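Local structure of DNA polymerase III subunit beta (Pseudomonas aeruginosa, 4TSZ) at residues H3-R8 / D86-I91; Q16-V21 / V52-R57; K135-I140 / E204-L209; I140-F145 / A179-D184. The protein tethers DNA polymerases and other proteins to DNA and thereby gives them processivity. One frame throughout, in Å; residues are numbered along the deposited sequence.

Contact 1. Residues H3-R8 / D86-I91; sequences HFTIQR and DVLIDI
His3 reaches across to Asp90: its ring nitrogen NE2 donates to Asp90 OD2 over 2.7 Å in a fairly straight bond (163° at the hydrogen). OD2 lies at the ring edge, near the ring plane, but the carboxylate is twisted against the ring, and the donor comes from its syn side, out of the carboxylate plane. ND1 is bonded to Glu65, so the imidazole is held between two carboxylates, which would favour its positively charged form. Phe4 forms a doubly bonded pair with Ile91, with 2.8 Å from Ile91 N to Phe4 O. The Phe4 ring stands beside the Ile91 side chain, whose CB lies over one ring face, 4.0 Å from the centroid, as a CH-pi contact, while its CD1 touches the rim at CZ. Thr5, in the non-hydrogen-bonded pair with Asp90, brings CG2 to 3.3 Å from Asp90 OD2. Ile6 and Ile89 are again doubly bonded, Ile89 N to Ile6 O at 2.7 Å, and both side chains pack on Leu11. Gln7 folds back at chi2 (-75°), so that NE2 bonds Asp86 O at 2.8 Å, from above the carbonyl plane and bent to 131° at the hydrogen. Arg8 N closes the pairing on Val87 O at 2.9 Å, while its guanidinium continues to Lys81 O. One face of this antiparallel ladder (Phe4, Ile6, Ile89, Ile91) is apolar and covered in part by helix 8-19, the other carries Thr5, Gln7 and Asp90 beside Leu88, as in the sheet-and-helix domains of the beta processivity ring.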
# COMPACT_ATOMS: atom_id res chain seq x y z
N HIS E 3 32.47 4.10 21.07
CA HIS E 3 31.61 5.14 21.62
C HIS E 3 31.63 6.37 20.74
O HIS E 3 32.70 6.81 20.33
CB HIS E 3 31.99 5.51 23.07
CG HIS E 3 31.28 6.74 23.57
ND1 HIS E 3 31.94 7.95 23.68
CD2 HIS E 3 29.98 6.92 23.88
CE1 HIS E 3 31.03 8.82 24.10
NE2 HIS E 3 29.84 8.24 24.24
N PHE E 4 30.45 6.94 20.47
CA PHE E 4 30.30 8.15 19.66
C PHE E 4 28.97 8.85 19.94
O PHE E 4 28.04 8.25 20.50
CB PHE E 4 30.44 7.83 18.15
CG PHE E 4 29.39 6.92 17.56
CD1 PHE E 4 29.52 5.53 17.63
CD2 PHE E 4 28.27 7.44 16.92
CE1 PHE E 4 28.55 4.69 17.08
CE2 PHE E 4 27.30 6.60 16.38
CZ PHE E 4 27.44 5.23 16.47
N THR E 5 28.90 10.12 19.58
CA THR E 5 27.71 10.96 19.64
C THR E 5 27.39 11.37 18.20
O THR E 5 28.32 11.56 17.38
CB THR E 5 27.83 12.15 20.61
OG1 THR E 5 29.00 12.91 20.31
CG2 THR E 5 27.85 11.72 22.06
N ILE E 6 26.09 11.45 17.88
CA ILE E 6 25.60 11.78 16.55
C ILE E 6 24.18 12.38 16.63
O ILE E 6 23.38 11.98 17.47
CB ILE E 6 25.66 10.50 15.62
CG1 ILE E 6 25.41 10.82 14.13
CG2 ILE E 6 24.79 9.33 16.14
CD1 ILE E 6 25.97 9.80 13.12
N GLN E 7 23.89 13.35 15.74
CA GLN E 7 22.56 13.95 15.64
C GLN E 7 21.65 12.93 14.99
O GLN E 7 22.10 12.18 14.11
CB GLN E 7 22.59 15.23 14.78
CG GLN E 7 23.20 16.45 15.47
CD GLN E 7 22.28 17.07 16.49
OE1 GLN E 7 22.53 17.02 17.70
NE2 GLN E 7 21.18 17.67 16.02
N ARG E 8 20.38 12.88 15.43
CA ARG E 8 19.36 11.95 14.93
C ARG E 8 19.35 11.83 13.40
O ARG E 8 19.44 10.72 12.89
CB ARG E 8 17.96 12.34 15.46
CG ARG E 8 16.82 11.47 14.94
CD ARG E 8 15.48 12.08 15.23
NE ARG E 8 14.38 11.39 14.55
CZ ARG E 8 13.94 11.69 13.33
NH1 ARG E 8 14.50 12.66 12.63
NH2 ARG E 8 12.93 11.01 12.80
N ASP E 86 16.14 16.28 15.77
CA ASP E 86 17.41 16.95 16.08
C ASP E 86 18.10 16.61 17.42
O ASP E 86 19.05 17.29 17.81
CB ASP E 86 17.32 18.45 15.77
CG ASP E 86 16.89 18.74 14.34
OD1 ASP E 86 17.70 18.51 13.42
OD2 ASP E 86 15.72 19.17 14.15
N VAL E 87 17.68 15.51 18.09
CA VAL E 87 18.29 15.08 19.35
C VAL E 87 19.72 14.52 19.14
O VAL E 87 20.01 13.93 18.09
CB VAL E 87 17.37 14.10 20.15
CG1 VAL E 87 17.35 12.69 19.53
CG2 VAL E 87 17.76 14.03 21.62
N LEU E 88 20.61 14.74 20.13
CA LEU E 88 21.96 14.18 20.11
C LEU E 88 21.88 12.77 20.71
O LEU E 88 21.36 12.59 21.82
CB LEU E 88 22.95 15.05 20.89
CG LEU E 88 24.44 14.65 20.80
CD1 LEU E 88 25.01 14.87 19.39
CD2 LEU E 88 25.27 15.40 21.82
N ILE E 89 22.36 11.77 19.97
CA ILE E 89 22.33 10.38 20.40
C ILE E 89 23.72 9.95 20.86
O ILE E 89 24.69 10.11 20.12
CB ILE E 89 21.78 9.45 19.28
CG1 ILE E 89 20.45 9.97 18.69
CG2 ILE E 89 21.64 8.00 19.76
CD1 ILE E 89 20.07 9.33 17.33
N ASP E 90 23.80 9.37 22.08
CA ASP E 90 25.03 8.81 22.59
C ASP E 90 24.96 7.29 22.40
O ASP E 90 23.99 6.65 22.84
CB ASP E 90 25.26 9.18 24.07
CG ASP E 90 26.63 8.75 24.56
OD1 ASP E 90 26.81 7.54 24.88
OD2 ASP E 90 27.53 9.61 24.61
N ILE E 91 25.94 6.73 21.68
CA ILE E 91 26.01 5.29 21.38
C ILE E 91 27.31 4.69 21.88
O ILE E 91 28.38 5.17 21.53
CB ILE E 91 25.76 5.00 19.86
CG1 ILE E 91 24.32 5.41 19.44
CG2 ILE E 91 26.01 3.51 19.54
CD1 ILE E 91 24.05 5.47 17.94

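Contact 2. Residues Q16-V21 / V52-R57; sequences QLVAGV and VELVGR
Val18 and Leu54 mark the closest approach of the two backbones, with Val18 CA and Leu54 CA 5.6 Å apart, where the last part of helix 8-19 and the turn after it lie against one face of strand 52-59. Val21 N is bonded to Val18 O at 3.2 Å, and the coiled backbone brings Val21 onto the strand that Leu17 and Val18 also meet. Leu54 is the residue around which the others gather. Its CD2 methyl lies 3.3 Å from Leu17 O and also touches Leu17 CB, so the leucine tip packs against the backbone as well as the side chain of the helix. Val18 approaches from another side: its CG2, beside the backbone N and anti to the carbonyl carbon, rests 3.4 Å from Leu54 O and 3.9 Å from Gly56 N, where the glycine lacks a side chain. The packing is that of a helix laid on a beta-sheet, here the eight-stranded sheet that runs on from strand 52-59 into strand 232-237 and so joins the N-terminal and central domains. Val21 adds the third apolar point, crossing Leu54 at about a right angle with CG2 4.1 Å from Leu54 CB, and crossing Val52 with Val21 CB 3.9 Å from Val52 CG2. Leu208 of helix 199-208, in the central domain, touches both Leu17 and Leu54, extending the apolar cluster over the joint.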
# COMPACT_ATOMS: atom_id res chain seq x y z
N GLN E 16 18.86 4.39 7.19
CA GLN E 16 17.69 4.06 6.37
C GLN E 16 18.09 3.42 5.04
O GLN E 16 17.46 2.46 4.61
CB GLN E 16 16.80 5.29 6.11
CG GLN E 16 15.94 5.70 7.31
CD GLN E 16 15.10 6.93 7.05
OE1 GLN E 16 13.94 6.99 7.44
NE2 GLN E 16 15.66 7.95 6.42
N LEU E 17 19.17 3.94 4.41
CA LEU E 17 19.67 3.41 3.14
C LEU E 17 20.14 1.98 3.29
O LEU E 17 19.68 1.09 2.56
CB LEU E 17 20.79 4.29 2.56
CG LEU E 17 20.41 5.66 2.02
CD1 LEU E 17 21.58 6.32 1.38
CD2 LEU E 17 19.27 5.58 1.00
N VAL E 18 21.02 1.76 4.28
CA VAL E 18 21.63 0.48 4.63
C VAL E 18 20.60 -0.58 5.06
O VAL E 18 20.70 -1.72 4.62
CB VAL E 18 22.77 0.74 5.66
CG1 VAL E 18 23.02 -0.43 6.58
CG2 VAL E 18 24.05 1.18 4.96
N ALA E 19 19.60 -0.18 5.89
CA ALA E 19 18.54 -1.08 6.37
C ALA E 19 17.66 -1.61 5.23
O ALA E 19 17.11 -2.70 5.35
CB ALA E 19 17.69 -0.38 7.42
N GLY E 20 17.59 -0.85 4.14
CA GLY E 20 16.84 -1.19 2.93
C GLY E 20 17.31 -2.46 2.25
O GLY E 20 16.51 -3.14 1.60
N VAL E 21 18.61 -2.80 2.38
CA VAL E 21 19.17 -4.02 1.79
C VAL E 21 19.12 -5.21 2.78
O VAL E 21 19.27 -6.36 2.38
CB VAL E 21 20.55 -3.83 1.11
CG1 VAL E 21 20.54 -2.63 0.16
CG2 VAL E 21 21.68 -3.71 2.13
N VAL E 52 24.11 -8.04 -2.54
CA VAL E 52 24.42 -6.62 -2.53
C VAL E 52 24.95 -6.21 -1.16
O VAL E 52 24.58 -6.80 -0.14
CB VAL E 52 23.28 -5.68 -3.03
CG1 VAL E 52 22.76 -6.11 -4.40
CG2 VAL E 52 22.13 -5.58 -2.03
N GLU E 53 25.82 -5.20 -1.15
CA GLU E 53 26.37 -4.60 0.06
C GLU E 53 26.23 -3.09 -0.07
O GLU E 53 26.63 -2.52 -1.09
CB GLU E 53 27.84 -5.00 0.27
CG GLU E 53 28.41 -4.46 1.56
CD GLU E 53 29.91 -4.57 1.69
OE1 GLU E 53 30.39 -5.46 2.44
OE2 GLU E 53 30.62 -3.77 1.03
N LEU E 54 25.67 -2.47 0.94
CA LEU E 54 25.52 -1.02 0.96
C LEU E 54 26.26 -0.45 2.16
O LEU E 54 26.10 -0.95 3.27
CB LEU E 54 24.04 -0.60 0.92
CG LEU E 54 23.75 0.89 0.65
CD1 LEU E 54 24.39 1.37 -0.65
CD2 LEU E 54 22.25 1.12 0.56
N VAL E 55 27.09 0.57 1.91
CA VAL E 55 27.90 1.24 2.93
C VAL E 55 27.54 2.73 2.97
O VAL E 55 27.55 3.40 1.94
CB VAL E 55 29.43 1.02 2.74
CG1 VAL E 55 30.25 1.75 3.82
CG2 VAL E 55 29.79 -0.46 2.69
N GLY E 56 27.22 3.23 4.16
CA GLY E 56 26.94 4.64 4.43
C GLY E 56 28.02 5.20 5.33
O GLY E 56 28.52 4.50 6.22
N ARG E 57 28.41 6.46 5.11
CA ARG E 57 29.47 7.10 5.90
C ARG E 57 29.03 8.43 6.49
O ARG E 57 28.33 9.20 5.83
CB ARG E 57 30.76 7.26 5.08
CG ARG E 57 31.62 6.00 5.04
CD ARG E 57 32.64 6.03 3.91
NE ARG E 57 32.09 5.49 2.66
CZ ARG E 57 31.60 6.22 1.65
NH1 ARG E 57 31.61 7.54 1.71
NH2 ARG E 57 31.11 5.62 0.57

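Contact 3. Residues K135-I140 / E204-L209; sequences KLRRLI and ELARLL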
# COMPACT_ATOMS: atom_id res chain seq x y z
N LYS E 135 21.57 9.90 -15.72
CA LYS E 135 21.80 9.14 -16.96
C LYS E 135 21.80 7.64 -16.68
O LYS E 135 21.20 6.88 -17.45
CB LYS E 135 23.12 9.55 -17.63
CG LYS E 135 23.10 10.93 -18.26
CD LYS E 135 24.42 11.24 -18.93
CE LYS E 135 24.44 12.63 -19.50
NZ LYS E 135 25.68 12.88 -20.28
N LEU E 136 22.44 7.21 -15.57
CA LEU E 136 22.45 5.80 -15.20
C LEU E 136 21.06 5.31 -14.78
O LEU E 136 20.66 4.23 -15.20
CB LEU E 136 23.50 5.50 -14.11
CG LEU E 136 23.64 4.04 -13.66
CD1 LEU E 136 23.94 3.10 -14.83
CD2 LEU E 136 24.69 3.91 -12.58
N ARG E 137 20.34 6.12 -13.98
CA ARG E 137 18.98 5.81 -13.54
C ARG E 137 18.04 5.64 -14.75
O ARG E 137 17.23 4.70 -14.74
CB ARG E 137 18.43 6.86 -12.56
CG ARG E 137 17.31 6.27 -11.71
CD ARG E 137 16.47 7.28 -10.97
NE ARG E 137 15.30 6.61 -10.41
CZ ARG E 137 14.88 6.74 -9.15
NH1 ARG E 137 15.53 7.54 -8.31
NH2 ARG E 137 13.81 6.09 -8.73
N ARG E 138 18.15 6.53 -15.77
CA ARG E 138 17.40 6.49 -17.03
C ARG E 138 17.61 5.14 -17.73
O ARG E 138 16.63 4.51 -18.12
CB ARG E 138 17.83 7.64 -17.96
CG ARG E 138 17.07 7.72 -19.30
CD ARG E 138 17.71 8.70 -20.28
NE ARG E 138 16.79 9.12 -21.36
CZ ARG E 138 16.81 8.67 -22.62
NH1 ARG E 138 17.71 7.78 -23.00
NH2 ARG E 138 15.93 9.12 -23.51
N LEU E 139 18.87 4.68 -17.86
CA LEU E 139 19.20 3.39 -18.49
C LEU E 139 18.49 2.22 -17.80
O LEU E 139 17.94 1.35 -18.49
CB LEU E 139 20.72 3.14 -18.51
CG LEU E 139 21.56 4.03 -19.42
CD1 LEU E 139 23.01 3.72 -19.26
CD2 LEU E 139 21.19 3.87 -20.89
N ILE E 140 18.46 2.23 -16.45
CA ILE E 140 17.82 1.18 -15.65
C ILE E 140 16.29 1.29 -15.76
O ILE E 140 15.65 0.30 -16.11
CB ILE E 140 18.31 1.17 -14.17
CG1 ILE E 140 19.84 1.01 -14.07
CG2 ILE E 140 17.57 0.07 -13.36
CD1 ILE E 140 20.48 1.37 -12.67
N GLU E 204 17.61 -2.00 -6.80
CA GLU E 204 18.05 -1.31 -5.59
C GLU E 204 18.89 -0.10 -5.98
O GLU E 204 18.61 1.00 -5.50
CB GLU E 204 18.87 -2.26 -4.68
CG GLU E 204 19.26 -1.66 -3.33
CD GLU E 204 18.12 -1.10 -2.50
OE1 GLU E 204 17.12 -1.83 -2.30
OE2 GLU E 204 18.21 0.07 -2.08
N LEU E 205 19.89 -0.30 -6.88
CA LEU E 205 20.77 0.75 -7.38
C LEU E 205 19.98 1.93 -7.98
O LEU E 205 20.26 3.08 -7.63
CB LEU E 205 21.80 0.20 -8.39
CG LEU E 205 22.77 1.22 -9.01
CD1 LEU E 205 23.58 1.98 -7.95
CD2 LEU E 205 23.69 0.55 -10.03
N ALA E 206 18.99 1.64 -8.86
CA ALA E 206 18.15 2.68 -9.49
C ALA E 206 17.43 3.54 -8.44
O ALA E 206 17.40 4.76 -8.59
CB ALA E 206 17.14 2.06 -10.44
N ARG E 207 16.92 2.90 -7.37
CA ARG E 207 16.23 3.59 -6.28
C ARG E 207 17.18 4.47 -5.46
O ARG E 207 16.75 5.51 -4.95
CB ARG E 207 15.49 2.60 -5.37
CG ARG E 207 14.24 2.00 -6.00
CD ARG E 207 13.43 1.19 -4.99
NE ARG E 207 14.18 0.05 -4.44
CZ ARG E 207 14.12 -1.19 -4.92
NH1 ARG E 207 13.36 -1.46 -5.97
NH2 ARG E 207 14.82 -2.16 -4.35
N LEU E 208 18.46 4.08 -5.37
CA LEU E 208 19.49 4.84 -4.66
C LEU E 208 19.96 6.08 -5.43
O LEU E 208 20.42 7.03 -4.80
CB LEU E 208 20.69 3.94 -4.33
CG LEU E 208 20.47 2.81 -3.31
CD1 LEU E 208 21.63 1.82 -3.34
CD2 LEU E 208 20.27 3.36 -1.89
N LEU E 209 19.83 6.08 -6.78
CA LEU E 209 20.27 7.18 -7.65
C LEU E 209 19.27 8.35 -7.68
O LEU E 209 18.69 8.69 -8.72
CB LEU E 209 20.61 6.67 -9.07
CG LEU E 209 21.70 5.60 -9.19
CD1 LEU E 209 21.62 4.90 -10.53
CD2 LEU E 209 23.08 6.16 -8.94
O HOH W 1 14.17 6.55 -5.84
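The guanidinium of Arg137 presents one face to the carbonyl oxygen of Ala206, which lies 3.1 Å above the plane, over its centre. The N-H groups point past that oxygen, and their bonds run along the edge instead. There NH1 makes a weak bond to Leu209 O at 3.4 Å, while NH2 donates to a water at 2.9 Å that in turn donates to Arg207 O. NE forms a salt bridge with Asp141, one turn further along the same helix. The extended chain from CG to NE carries the group across to the end of the partner helix. The other guanidinium, of Arg207, turns away from the interface: it forms a salt bridge at its edge with Glu204 OE1 (NH2 to OE1 3.1 Å), reaching the carboxylate from above its plane, and Glu204 N lies over one of its faces. Behind Arg137 the contact is apolar. Ile140 CG2 presses on Ala206 CB at 3.6 Å, and the axes of the two short helical segments come within 9.2 Å, at 140° between their directions, with the small alanine at the crossing. Leu209, just past the helix end, inserts CD1 against Leu136 CG at 3.8 Å, with Leu205 CD2 touching CD1 of Ile140 and CD2 of Leu136. Helices 133-141 and 199-208 are the helix pair of the central domain. Chemically, the Arg137 guanidinium would probably offset part of the negative end of helix 199-208, its charge being shared with Asp141, whose salt bridge to NE fixes the group's rotation beside a buried aliphatic seam.

Contact 4. Residues I140-F145 / A179-D184; sequences IDRTSF and AMCSLD
Thr143 and Ala179 face each other with their CA atoms 4.9 Å apart, and most of the contact is made by this pair together with Cys181. Ala179 CB nestles against the threonine backbone, 3.6 Å from Thr143 O, and also meets Thr143 CB at 3.8 Å. The two branches of Thr143 are divided between different tasks. With chi1 at 67°, CG2 lies anti to the carbonyl carbon and reaches the strand backbone, 3.6 Å from Cys181 N and 3.9 Å from Cys181 CB, whereas OG1 turns back to bond Leu139 O in the helix. The hydroxyl is thus satisfied on the helix side and the methyl is left to pack on the strand. Here the chain following helix 133-141 passes over strand 177-184 of the eight-stranded sheet shared by the central and C-terminal domains; Ile140 O accepts from both Thr143 N and Ser144 N, winding the chain through the turn. Arg142 lays CB on Cys181 CB at 4.2 Å before its guanidinium leaves for a salt bridge with Glu353. On the far side of Thr143 in sequence, Phe145 brings CZ to within 3.9 Å of Ala179 CB, meeting that methyl obliquely.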
# COMPACT_ATOMS: atom_id res chain seq x y z
N ILE E 140 18.46 2.23 -16.45
CA ILE E 140 17.82 1.18 -15.65
C ILE E 140 16.29 1.29 -15.76
O ILE E 140 15.65 0.30 -16.11
CB ILE E 140 18.31 1.17 -14.17
CG1 ILE E 140 19.84 1.01 -14.07
CG2 ILE E 140 17.57 0.07 -13.36
CD1 ILE E 140 20.48 1.37 -12.67
N ASP E 141 15.72 2.47 -15.46
CA ASP E 141 14.27 2.71 -15.48
C ASP E 141 13.62 2.54 -16.86
O ASP E 141 12.46 2.14 -16.92
CB ASP E 141 13.91 4.06 -14.85
CG ASP E 141 14.14 4.17 -13.35
OD1 ASP E 141 14.29 3.11 -12.68
OD2 ASP E 141 14.15 5.31 -12.83
N ARG E 142 14.35 2.81 -17.95
CA ARG E 142 13.80 2.63 -19.29
C ARG E 142 13.75 1.16 -19.72
O ARG E 142 13.10 0.84 -20.71
CB ARG E 142 14.56 3.46 -20.37
CG ARG E 142 14.40 4.98 -20.28
CD ARG E 142 13.03 5.47 -20.68
NE ARG E 142 12.87 6.90 -20.43
CZ ARG E 142 13.02 7.85 -21.35
NH1 ARG E 142 13.35 7.53 -22.60
NH2 ARG E 142 12.85 9.12 -21.03
N THR E 143 14.44 0.26 -18.99
CA THR E 143 14.53 -1.14 -19.39
C THR E 143 14.16 -2.20 -18.37
O THR E 143 13.90 -3.33 -18.78
CB THR E 143 15.95 -1.45 -19.93
OG1 THR E 143 16.88 -1.35 -18.85
CG2 THR E 143 16.36 -0.54 -21.10
N SER E 144 14.19 -1.88 -17.05
CA SER E 144 14.01 -2.84 -15.95
C SER E 144 12.79 -3.74 -15.98
O SER E 144 12.90 -4.89 -15.55
CB SER E 144 14.21 -2.20 -14.58
OG SER E 144 13.14 -1.32 -14.25
N PHE E 145 11.66 -3.26 -16.53
CA PHE E 145 10.41 -4.04 -16.63
C PHE E 145 10.59 -5.30 -17.50
O PHE E 145 9.82 -6.24 -17.32
CB PHE E 145 9.30 -3.16 -17.22
CG PHE E 145 9.48 -2.83 -18.69
CD1 PHE E 145 9.01 -3.70 -19.68
CD2 PHE E 145 10.15 -1.68 -19.09
CE1 PHE E 145 9.21 -3.43 -21.03
CE2 PHE E 145 10.34 -1.40 -20.45
CZ PHE E 145 9.84 -2.27 -21.41
N ALA E 179 14.02 -4.88 -23.82
CA ALA E 179 14.15 -3.44 -23.67
C ALA E 179 15.65 -3.09 -23.69
O ALA E 179 16.46 -3.78 -23.08
CB ALA E 179 13.52 -2.97 -22.38
N MET E 180 16.01 -2.04 -24.42
CA MET E 180 17.38 -1.56 -24.49
C MET E 180 17.45 -0.04 -24.55
O MET E 180 16.58 0.60 -25.14
CB MET E 180 18.19 -2.24 -25.61
CG MET E 180 17.82 -1.79 -27.00
SD MET E 180 18.64 -2.67 -28.34
CE MET E 180 20.28 -2.25 -28.04
N CYS E 181 18.45 0.53 -23.88
CA CYS E 181 18.66 1.98 -23.87
C CYS E 181 20.15 2.26 -23.98
O CYS E 181 20.93 1.62 -23.29
CB CYS E 181 18.05 2.62 -22.62
SG CYS E 181 17.99 4.43 -22.69
N SER E 182 20.54 3.18 -24.88
CA SER E 182 21.95 3.54 -25.11
C SER E 182 22.15 5.03 -24.89
O SER E 182 21.31 5.84 -25.30
CB SER E 182 22.37 3.17 -26.53
OG SER E 182 22.11 1.82 -26.84
N LEU E 183 23.26 5.39 -24.24
CA LEU E 183 23.63 6.78 -23.98
C LEU E 183 25.12 6.96 -24.24
O LEU E 183 25.92 6.16 -23.76
CB LEU E 183 23.27 7.21 -22.53
CG LEU E 183 21.79 7.33 -22.18
CD1 LEU E 183 21.60 7.67 -20.70
CD2 LEU E 183 21.07 8.38 -23.09
N ASP E 184 25.49 7.99 -25.03
CA ASP E 184 26.90 8.24 -25.33
C ASP E 184 27.57 8.98 -24.18
O ASP E 184 27.60 10.21 -24.14
CB ASP E 184 27.13 8.85 -26.73
CG ASP E 184 26.43 10.16 -26.99
OD1 ASP E 184 25.18 10.16 -27.10
OD2 ASP E 184 27.13 11.19 -27.16

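Overall arrangement
Contact 1 lies farthest from the centre of the chain, is partly buried, and is the one built on a strand ladder, with mostly polar side chains on one face. Contacts 2, 3 and 4 are buried and lack such pairing: contacts 2 and 4 lay the last part of a helix and the chain after it on a strand, by van der Waals packing, whereas contact 3 joins two helices and adds arginine and water links. Strand 3-7 leads directly into helix 8-19, tying contact 1 to contact 2. Contacts 2 and 3 touch through Leu17 and Leu208 across the first domain joint, and contacts 3 and 4 share Ile140 and helix 133-141, which carries the packing on to the second shared sheet.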